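Local structure of uncharacterized protein DR_0571 (Deinococcus radiodurans R1, 3C4N) at residues A88-A93 / V270-G275; H293-G298 / G312-L317; G323-D326 / L331-E334. The protein is of unknown function but binds ADP and, as a member of a family of FAD-dependent oxidoreductases, probably uses FAD in a redox reaction. One frame throughout, in Å; residues are numbered along the deposited sequence.

Contact 1. Residues A88-A93 / V270-G275; sequences AQDIPA and VLRASG
Arg272 sets its CG beside the backbone N (chi1 -71°) and then runs extended from CG to NE, which carries its guanidinium straight off strand 270-273 to the carboxylate of Asp90, itself held beside its own backbone N. The two side chains come from opposite directions and close an end-on, bidentate salt bridge that joins the loop between strand 85-86 and helix 96-107 to strand 270-273 of the mixed ten-stranded sheet. With 11.9 Å between Asp90 CA and Arg272 CA, a long side chain is needed, and arginine supplies both the length and two parallel N-H groups. Asp90 OD1 receives NH1 of Arg272 at 2.7 Å, almost straight at 176°, while OD2 receives NH2 at 3.0 Å. Both oxygens lie close to the guanidinium plane, whereas the carboxylate is turned 26° against it. Each oxygen is met on its syn side, and aspartate suits the place because its two oxygens match the N-H groups of NH1 and NH2. Two bonds fix the rotation of both flat groups. Asp90 also packs on Thr381 of helix 379-398, and the remaining guanidinium nitrogen of Arg272, NE, makes a weak hydrogen bond to Thr277 OG1.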
# COMPACT_ATOMS: atom_id res chain seq x y z
N ALA A 88 24.45 21.38 8.40
CA ALA A 88 25.81 20.95 8.70
C ALA A 88 26.10 21.05 10.19
O ALA A 88 27.12 20.55 10.66
CB ALA A 88 26.81 21.80 7.92
N GLN A 89 25.20 21.68 10.94
CA GLN A 89 25.41 21.82 12.39
C GLN A 89 24.89 20.60 13.14
O GLN A 89 25.07 20.48 14.35
CB GLN A 89 24.73 23.09 12.92
CG GLN A 89 25.37 24.37 12.38
CD GLN A 89 24.64 25.63 12.80
OE1 GLN A 89 24.99 26.74 12.37
NE2 GLN A 89 23.62 25.47 13.65
N ASP A 90 24.25 19.69 12.43
CA ASP A 90 23.75 18.49 13.07
C ASP A 90 24.60 17.29 12.70
O ASP A 90 24.17 16.15 12.85
CB ASP A 90 22.30 18.23 12.68
CG ASP A 90 21.33 19.13 13.43
OD1 ASP A 90 21.77 19.90 14.32
OD2 ASP A 90 20.12 19.06 13.12
N ILE A 91 25.81 17.56 12.22
CA ILE A 91 26.72 16.49 11.84
C ILE A 91 27.74 16.25 12.96
O ILE A 91 28.58 17.10 13.24
CB ILE A 91 27.52 16.86 10.57
CG1 ILE A 91 26.56 17.20 9.42
CG2 ILE A 91 28.44 15.69 10.19
CD1 ILE A 91 27.26 17.75 8.18
N PRO A 92 27.66 15.09 13.63
CA PRO A 92 28.62 14.80 14.69
C PRO A 92 29.96 14.59 13.99
O PRO A 92 29.99 14.40 12.78
CB PRO A 92 28.09 13.51 15.30
CG PRO A 92 26.62 13.60 15.09
CD PRO A 92 26.54 14.14 13.67
N ALA A 93 31.06 14.62 14.75
CA ALA A 93 32.39 14.43 14.17
C ALA A 93 32.56 13.03 13.61
O ALA A 93 32.34 12.04 14.31
CB ALA A 93 33.45 14.70 15.22
N VAL A 270 15.93 29.13 9.00
CA VAL A 270 15.60 28.35 10.18
C VAL A 270 16.40 29.02 11.30
O VAL A 270 17.53 29.43 11.08
CB VAL A 270 16.06 26.87 10.04
CG1 VAL A 270 15.79 26.11 11.33
CG2 VAL A 270 15.34 26.20 8.88
N LEU A 271 15.80 29.14 12.48
CA LEU A 271 16.47 29.78 13.60
C LEU A 271 16.54 28.82 14.77
O LEU A 271 15.64 28.01 14.97
CB LEU A 271 15.71 31.04 14.02
CG LEU A 271 15.54 32.11 12.94
CD1 LEU A 271 14.35 33.00 13.30
CD2 LEU A 271 16.82 32.92 12.81
N ARG A 272 17.61 28.94 15.55
CA ARG A 272 17.85 28.10 16.72
C ARG A 272 18.37 28.95 17.87
O ARG A 272 19.12 29.89 17.65
CB ARG A 272 18.88 27.03 16.39
CG ARG A 272 18.37 25.96 15.47
CD ARG A 272 19.33 24.79 15.38
NE ARG A 272 18.67 23.63 14.78
CZ ARG A 272 19.28 22.48 14.51
NH1 ARG A 272 20.57 22.33 14.78
NH2 ARG A 272 18.59 21.48 13.97
N ALA A 273 17.98 28.61 19.09
CA ALA A 273 18.44 29.34 20.27
C ALA A 273 18.41 28.40 21.47
O ALA A 273 17.44 27.66 21.64
CB ALA A 273 17.53 30.56 20.53
N SER A 274 19.45 28.42 22.29
CA SER A 274 19.51 27.55 23.47
C SER A 274 18.96 26.14 23.22
O SER A 274 18.37 25.54 24.12
CB SER A 274 18.75 28.19 24.64
OG SER A 274 19.38 29.38 25.08
N GLY A 275 19.14 25.63 22.01
CA GLY A 275 18.67 24.29 21.70
C GLY A 275 17.28 24.21 21.10
O GLY A 275 16.86 23.15 20.66

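Contact 2. Residues H293-G298 / G312-L317; sequences HRDPHG and GLRREL
The N-terminal end of helix 315-324 meets the loop that follows strand 284-288 through a salt-bridge network of Asp295, Arg314 and Glu316, with His293 at its margin. The side chains of His293 and Glu316 come from opposite directions, ring and carboxylate planes 27° apart. His293 NE2 faces the carboxylate with Glu316 OE1 and OE2 both at 2.8 Å; toward OE2 the N-H points off line (134°), making a weak hydrogen bond. The imidazole is steadied from its other nitrogen, since ND1 donates to Arg294 O at 3.0 Å, from above that carbonyl's plane. With CG set between the backbone N and the carbonyl carbon (chi1 58°), the ring is placed so that ND1 reaches Arg294 O while NE2 faces Glu316. A histidine suits this place because its two nitrogens point in different directions.

Arg314 occupies the N-cap position of the helix, and its chain, bent at chi3, brings the guanidinium to Asp295. NH1 reaches OD1 at 2.9 Å in a weak hydrogen bond within a salt bridge; the two planes are nearly perpendicular, and Asp295 OD2 lies over one face of the guanidinium. The same NH1 also hydrogen-bonds Tyr299 OH. Asp295 is buried, and its OD2 accepts the backbone N of Tyr254 on strand 251-260, so the carboxylate is tied to the sheet as well as to the arginine. Between Arg314 and Glu316 the attraction is one of charge alone, NH2 lying 3.5 Å from OE1 with no N-H aimed at it. One water donates a hydrogen bond to His293 O and weakly accepts from Arg314 NH2; another accepts from the backbone N of His293 and weakly donates to Glu316 OE1.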
# COMPACT_ATOMS: atom_id res chain seq x y z
N HIS A 293 16.92 15.26 28.03
CA HIS A 293 17.15 13.91 28.53
C HIS A 293 16.08 12.95 28.05
O HIS A 293 15.07 13.36 27.49
CB HIS A 293 17.17 13.94 30.05
CG HIS A 293 15.90 14.49 30.65
ND1 HIS A 293 14.71 13.81 30.60
CD2 HIS A 293 15.64 15.67 31.26
CE1 HIS A 293 13.76 14.54 31.15
NE2 HIS A 293 14.30 15.67 31.56
N ARG A 294 16.30 11.66 28.29
CA ARG A 294 15.34 10.64 27.89
C ARG A 294 14.20 10.55 28.90
O ARG A 294 14.37 10.88 30.08
CB ARG A 294 16.03 9.27 27.80
CG ARG A 294 16.54 8.74 29.12
CD ARG A 294 16.81 7.25 29.06
NE ARG A 294 17.37 6.75 30.31
CZ ARG A 294 18.53 7.15 30.82
NH1 ARG A 294 19.27 8.04 30.18
NH2 ARG A 294 18.96 6.65 31.96
N ASP A 295 13.03 10.11 28.44
CA ASP A 295 11.87 9.96 29.30
C ASP A 295 11.81 8.53 29.81
O ASP A 295 12.05 7.59 29.05
CB ASP A 295 10.59 10.28 28.53
CG ASP A 295 10.45 11.76 28.21
OD1 ASP A 295 10.57 12.58 29.14
OD2 ASP A 295 10.22 12.10 27.03
N PRO A 296 11.50 8.34 31.10
CA PRO A 296 11.41 7.02 31.72
C PRO A 296 10.37 6.10 31.08
O PRO A 296 9.44 6.56 30.42
CB PRO A 296 11.06 7.34 33.17
CG PRO A 296 10.26 8.60 33.04
CD PRO A 296 11.08 9.39 32.05
N HIS A 297 10.55 4.80 31.29
CA HIS A 297 9.65 3.79 30.74
C HIS A 297 8.20 4.08 31.09
O HIS A 297 7.33 4.12 30.22
CB HIS A 297 10.06 2.41 31.26
CG HIS A 297 9.21 1.29 30.74
ND1 HIS A 297 7.90 1.11 31.13
CD2 HIS A 297 9.49 0.28 29.88
CE1 HIS A 297 7.40 0.04 30.53
NE2 HIS A 297 8.35 -0.48 29.77
N GLY A 298 7.92 4.30 32.38
CA GLY A 298 6.56 4.58 32.79
C GLY A 298 6.32 6.08 32.86
O GLY A 298 6.31 6.67 33.95
N GLY A 312 -0.93 22.70 27.37
CA GLY A 312 -0.63 21.39 26.80
C GLY A 312 0.84 21.04 26.67
O GLY A 312 1.17 19.94 26.26
N LEU A 313 1.71 21.98 27.04
CA LEU A 313 3.16 21.80 26.96
C LEU A 313 3.75 21.24 28.25
O LEU A 313 3.34 21.62 29.36
CB LEU A 313 3.82 23.15 26.64
CG LEU A 313 3.56 23.77 25.26
CD1 LEU A 313 2.09 23.99 25.05
CD2 LEU A 313 4.32 25.08 25.13
N ARG A 314 4.72 20.33 28.12
CA ARG A 314 5.37 19.73 29.28
C ARG A 314 6.08 20.79 30.10
O ARG A 314 6.51 21.81 29.57
CB ARG A 314 6.39 18.67 28.86
CG ARG A 314 5.82 17.61 27.96
CD ARG A 314 6.58 16.31 28.04
NE ARG A 314 7.98 16.40 27.80
CZ ARG A 314 9.01 15.81 28.41
NH1 ARG A 314 8.92 14.97 29.44
NH2 ARG A 314 10.18 16.07 27.87
N ARG A 315 6.20 20.53 31.40
CA ARG A 315 6.85 21.45 32.32
C ARG A 315 8.22 21.89 31.78
O ARG A 315 8.55 23.08 31.77
CB ARG A 315 6.99 20.78 33.69
CG ARG A 315 7.79 21.56 34.74
CD ARG A 315 7.97 20.72 36.03
NE ARG A 315 8.50 19.38 35.75
CZ ARG A 315 9.74 19.12 35.34
NH1 ARG A 315 10.62 20.11 35.18
NH2 ARG A 315 10.10 17.87 35.09
N GLU A 316 9.00 20.94 31.29
CA GLU A 316 10.32 21.26 30.77
C GLU A 316 10.31 22.23 29.60
O GLU A 316 11.17 23.11 29.53
CB GLU A 316 11.05 19.99 30.38
CG GLU A 316 11.48 19.20 31.59
CD GLU A 316 12.54 18.18 31.25
OE1 GLU A 316 12.22 17.23 30.50
OE2 GLU A 316 13.69 18.35 31.71
N LEU A 317 9.35 22.09 28.70
CA LEU A 317 9.27 22.98 27.55
C LEU A 317 8.87 24.37 28.06
O LEU A 317 9.40 25.39 27.61
CB LEU A 317 8.23 22.48 26.55
CG LEU A 317 8.48 22.83 25.07
CD1 LEU A 317 7.21 22.57 24.27
CD2 LEU A 317 8.90 24.27 24.92
O HOH W 1 12.27 14.34 27.35
O HOH W 2 14.10 16.67 27.65

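Contact 3. Residues G323-D326 / L331-E334; sequences GLMD and LAGE
From the weakly bonded last turn of helix 315-324 the chain turns back and, after a short connection, returns alongside itself, bringing the CA atoms of Met325 and Leu331 to 5.3 Å. Leu331 lies in a 3-10 turn, whereas Gly333 and Glu334 lead away. This helix-to-loop reversal brings Leu324 and Met325 on one side into apolar packing with Leu331 and Ala332 on the other. Met325, a selenomethionine here, and Leu331 share the larger part of it. The first torsion of Met325 (chi1 -86°) places CG, and the extended chi2 (179°) carries SE past the methyl of Ala332, while chi3 turns CE: CB of Ala332 is 3.6 Å from Met325 CG and 3.7 Å from its SE. The same CG passes 4.1 Å from Leu331 CB, so one methylene is packed by two successive residues. Alanine suits this place, its single methyl lying against CG and SE of Met325. Leu324 CB meets the CD2 branch of Leu331 at 3.8 Å, and both leucines are buried, which suits their apolar branches. Leu324 also packs on Ser274 of the loop after strand 270-273, which connects the helix end to that sheet. Every contact across the two segments is between carbon or selenium surfaces or onto a carbonyl oxygen, which implies that the reversal is held by apolar packing, consistent with contacts that set no fixed direction.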
# COMPACT_ATOMS: atom_id res chain seq x y z
N GLY A 323 12.80 30.81 29.79
CA GLY A 323 14.20 31.20 29.72
C GLY A 323 14.61 31.82 28.40
O GLY A 323 15.68 32.42 28.29
N LEU A 324 13.75 31.69 27.39
CA LEU A 324 14.05 32.25 26.08
C LEU A 324 13.19 33.43 25.68
O LEU A 324 13.47 34.10 24.68
CB LEU A 324 13.93 31.16 25.01
CG LEU A 324 15.24 30.48 24.62
CD1 LEU A 324 14.93 29.28 23.76
CD2 LEU A 324 16.14 31.46 23.91
N MSE A 325 12.14 33.69 26.45
CA MSE A 325 11.22 34.78 26.17
C MSE A 325 11.87 36.14 26.02
O MSE A 325 11.46 36.95 25.19
CB MSE A 325 10.16 34.87 27.25
CG MSE A 325 8.97 33.97 26.98
SE MSE A 325 7.69 34.11 28.37
CE MSE A 325 7.29 32.23 28.52
N ASP A 326 12.87 36.42 26.84
CA ASP A 326 13.51 37.71 26.73
C ASP A 326 14.23 37.78 25.38
O ASP A 326 13.97 38.67 24.57
CB ASP A 326 14.48 37.94 27.89
CG ASP A 326 13.76 38.00 29.23
OD1 ASP A 326 12.75 38.72 29.33
OD2 ASP A 326 14.20 37.34 30.19
N LEU A 331 8.12 34.35 21.74
CA LEU A 331 7.67 33.25 22.58
C LEU A 331 6.78 33.74 23.72
O LEU A 331 6.19 32.94 24.43
CB LEU A 331 8.87 32.50 23.15
CG LEU A 331 9.41 31.32 22.33
CD1 LEU A 331 9.47 31.67 20.85
CD2 LEU A 331 10.76 30.95 22.88
N ALA A 332 6.67 35.06 23.86
CA ALA A 332 5.86 35.64 24.93
C ALA A 332 4.62 36.39 24.46
O ALA A 332 3.85 36.89 25.28
CB ALA A 332 6.72 36.57 25.78
N GLY A 333 4.41 36.45 23.14
CA GLY A 333 3.25 37.15 22.61
C GLY A 333 2.03 36.27 22.37
O GLY A 333 1.79 35.31 23.10
N GLU A 334 1.26 36.59 21.33
CA GLU A 334 0.05 35.84 20.98
C GLU A 334 0.29 34.70 19.99
O GLU A 334 -0.60 33.88 19.77
CB GLU A 334 -0.98 36.79 20.37
CG GLU A 334 -0.47 37.51 19.12
CD GLU A 334 -1.45 38.53 18.57
OE1 GLU A 334 -2.50 38.12 18.03
OE2 GLU A 334 -1.16 39.75 18.68

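How the contacts relate
Contact 1, contact 2 and contact 3 follow one another along the chain, each closing before the next opens, and their centres are 20 to 21 Å apart. Contacts 2 and 3 share helix 315-324, contact 2 at its beginning and contact 3 at its end, with nearest atoms about 7 Å apart and no touch. Contact 1 meets contact 3 directly: Leu324 CD1 packs on Ala273 O at 3.7 Å. Contacts 1 and 2, nearest atoms about 9 Å apart, do not touch, but both join loops to the ten-stranded mixed sheet, through strand 270-273 and strand 251-260. Contact 3 closes the far end of helix 315-324 and leans on the turn of contact 1. All three lie away from the ADP site.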